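Side-chain contact in hypothetical protein (Sus scrofa, PDB 3WOC), which is a prostate-derived, heparin-binding lectin of boar sperm with a jacalin-like beta-prism fold and is probably linked to capacitation: residues I63-P66 with G67-I70. Numbering follows the deposited sequence.
Sequences ILHP and GEHI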
ATOM      1  N   ILE A  63      -7.921  -2.323   9.723  1.00 37.88           N
ATOM      2  CA  ILE A  63      -7.210  -2.741  10.923  1.00 37.53           C
ATOM      3  C   ILE A  63      -7.255  -4.261  11.020  1.00 37.23           C
ATOM      4  O   ILE A  63      -8.329  -4.865  11.080  1.00 37.22           O
ATOM      5  CB  ILE A  63      -7.762  -2.059  12.209  1.00 37.56           C
ATOM      6  CG1 ILE A  63      -7.758  -0.524  12.067  1.00 37.64           C
ATOM      7  CG2 ILE A  63      -6.978  -2.505  13.447  1.00 37.33           C
ATOM      8  CD1 ILE A  63      -6.395   0.104  11.744  1.00 37.45           C
ATOM      9  N   LEU A  64      -6.074  -4.867  11.010  1.00 36.85           N
ATOM     10  CA  LEU A  64      -5.943  -6.317  11.019  1.00 36.53           C
ATOM     11  C   LEU A  64      -6.130  -6.891  12.421  1.00 36.40           C
ATOM     12  O   LEU A  64      -5.598  -6.352  13.396  1.00 36.36           O
ATOM     13  CB  LEU A  64      -4.584  -6.729  10.440  1.00 36.39           C
ATOM     14  CG  LEU A  64      -4.438  -7.093   8.951  1.00 36.32           C
ATOM     15  CD1 LEU A  64      -5.604  -6.638   8.081  1.00 35.95           C
ATOM     16  CD2 LEU A  64      -3.117  -6.572   8.401  1.00 35.75           C
ATOM     17  N   HIS A  65      -6.902  -7.974  12.506  1.00 36.05           N
ATOM     18  CA  HIS A  65      -7.040  -8.745  13.739  1.00 35.86           C
ATOM     19  C   HIS A  65      -5.693  -9.386  14.080  1.00 35.65           C
ATOM     20  O   HIS A  65      -4.873  -9.604  13.184  1.00 35.71           O
ATOM     21  CB  HIS A  65      -8.102  -9.841  13.584  1.00 35.88           C
ATOM     22  CG  HIS A  65      -9.448  -9.340  13.161  1.00 36.03           C
ATOM     23  ND1 HIS A  65     -10.065  -8.259  13.754  1.00 36.44           N
ATOM     24  CD2 HIS A  65     -10.311  -9.796  12.221  1.00 36.28           C
ATOM     25  CE1 HIS A  65     -11.240  -8.058  13.184  1.00 36.54           C
ATOM     26  NE2 HIS A  65     -11.414  -8.979  12.253  1.00 36.21           N
ATOM     27  N   PRO A  66      -5.444  -9.671  15.376  1.00 35.46           N
ATOM     28  CA  PRO A  66      -4.210 -10.382  15.716  1.00 35.12           C
ATOM     29  C   PRO A  66      -4.168 -11.737  15.010  1.00 34.83           C
ATOM     30  O   PRO A  66      -5.148 -12.487  15.055  1.00 34.99           O
ATOM     31  CB  PRO A  66      -4.310 -10.555  17.236  1.00 35.23           C
ATOM     32  CG  PRO A  66      -5.256  -9.491  17.688  1.00 35.29           C
ATOM     33  CD  PRO A  66      -6.244  -9.352  16.576  1.00 35.45           C
ATOM     34  N   GLY A  67      -3.055 -12.022  14.337  1.00 34.40           N
ATOM     35  CA  GLY A  67      -2.904 -13.246  13.548  1.00 33.65           C
ATOM     36  C   GLY A  67      -3.446 -13.144  12.129  1.00 33.16           C
ATOM     37  O   GLY A  67      -3.392 -14.114  11.369  1.00 33.17           O
ATOM     38  N   GLU A  68      -3.977 -11.974  11.779  1.00 32.59           N
ATOM     39  CA  GLU A  68      -4.514 -11.713  10.442  1.00 31.88           C
ATOM     40  C   GLU A  68      -3.490 -10.966   9.588  1.00 31.65           C
ATOM     41  O   GLU A  68      -2.851 -10.016  10.054  1.00 31.52           O
ATOM     42  CB  GLU A  68      -5.821 -10.918  10.540  1.00 32.00           C
ATOM     43  CG  GLU A  68      -6.507 -10.643   9.209  1.00 31.32           C
ATOM     44  CD  GLU A  68      -7.745  -9.779   9.350  1.00 31.20           C
ATOM     45  OE1 GLU A  68      -7.761  -8.870  10.206  1.00 30.18           O
ATOM     46  OE2 GLU A  68      -8.710 -10.002   8.594  1.00 30.30           O
ATOM     47  N   HIS A  69      -3.352 -11.398   8.338  1.00 31.26           N
ATOM     48  CA  HIS A  69      -2.339 -10.870   7.424  1.00 31.06           C
ATOM     49  C   HIS A  69      -2.919 -10.573   6.044  1.00 30.73           C
ATOM     50  O   HIS A  69      -3.921 -11.163   5.656  1.00 30.67           O
ATOM     51  CB  HIS A  69      -1.206 -11.884   7.256  1.00 30.96           C
ATOM     52  CG  HIS A  69      -0.548 -12.292   8.536  1.00 31.45           C
ATOM     53  ND1 HIS A  69       0.255 -11.441   9.267  1.00 31.77           N
ATOM     54  CD2 HIS A  69      -0.553 -13.470   9.206  1.00 31.72           C
ATOM     55  CE1 HIS A  69       0.705 -12.074  10.335  1.00 31.69           C
ATOM     56  NE2 HIS A  69       0.232 -13.308  10.320  1.00 31.27           N
ATOM     57  N   ILE A  70      -2.276  -9.663   5.310  1.00 30.55           N
ATOM     58  CA  ILE A  70      -2.582  -9.440   3.893  1.00 30.38           C
ATOM     59  C   ILE A  70      -1.866 -10.520   3.083  1.00 30.19           C
ATOM     60  O   ILE A  70      -0.651 -10.689   3.213  1.00 30.04           O
ATOM     61  CB  ILE A  70      -2.098  -8.038   3.387  1.00 30.50           C
ATOM     62  CG1 ILE A  70      -2.501  -6.895   4.341  1.00 30.76           C
ATOM     63  CG2 ILE A  70      -2.540  -7.788   1.934  1.00 30.27           C
ATOM     64  CD1 ILE A  70      -3.976  -6.553   4.372  1.00 31.94           C
TER
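E68 OE1 accepts the backbone N-H of H65 through its anti lone pair, with 2.6 Å from H65 N to E68 OE1. The bond is fairly straight, 162° at the hydrogen. The other carboxylate oxygen, OE2, forms a salt bridge with R92 and a hydrogen bond with the T88 hydroxyl. The contact is a type II beta turn, H65 to E68. It lies in the loop that leads from strand 58-63 of one sheet to strand 70-77 of the next in this beta-prism fold.

The turn is closed by E68 N, which donates to H65 O at 2.9 Å. This donor sits above the carbonyl plane. P66 and G67 fill the corner. G67, at the third position of the turn, has the positive phi that a type II turn asks of that residue. The E68 side chain then reaches back across the turn to H65 N. It can do so because its CG is anti to the backbone N (chi1 -177°) and the chain stays extended beyond it. E68 thus ties the turn together twice, once through its backbone and once through its side chain. R92 probably helps to keep the buried carboxylate ionised.

The H65 ring lies nearly parallel to the carboxylate plane, 4° apart, but OE1 approaches the ring obliquely. H65 CD2 lies 3.4 Å from E68 OE1. L64 is buried and crosses E68 at about a right angle. L64 CG rests 3.5 Å from the backbone E68 O. L64 also meets I70, which packs on L86 and L115 as well. In this apolar contact the two methyl carbons L64 CD1 and I70 CD1 are 4.1 Å apart.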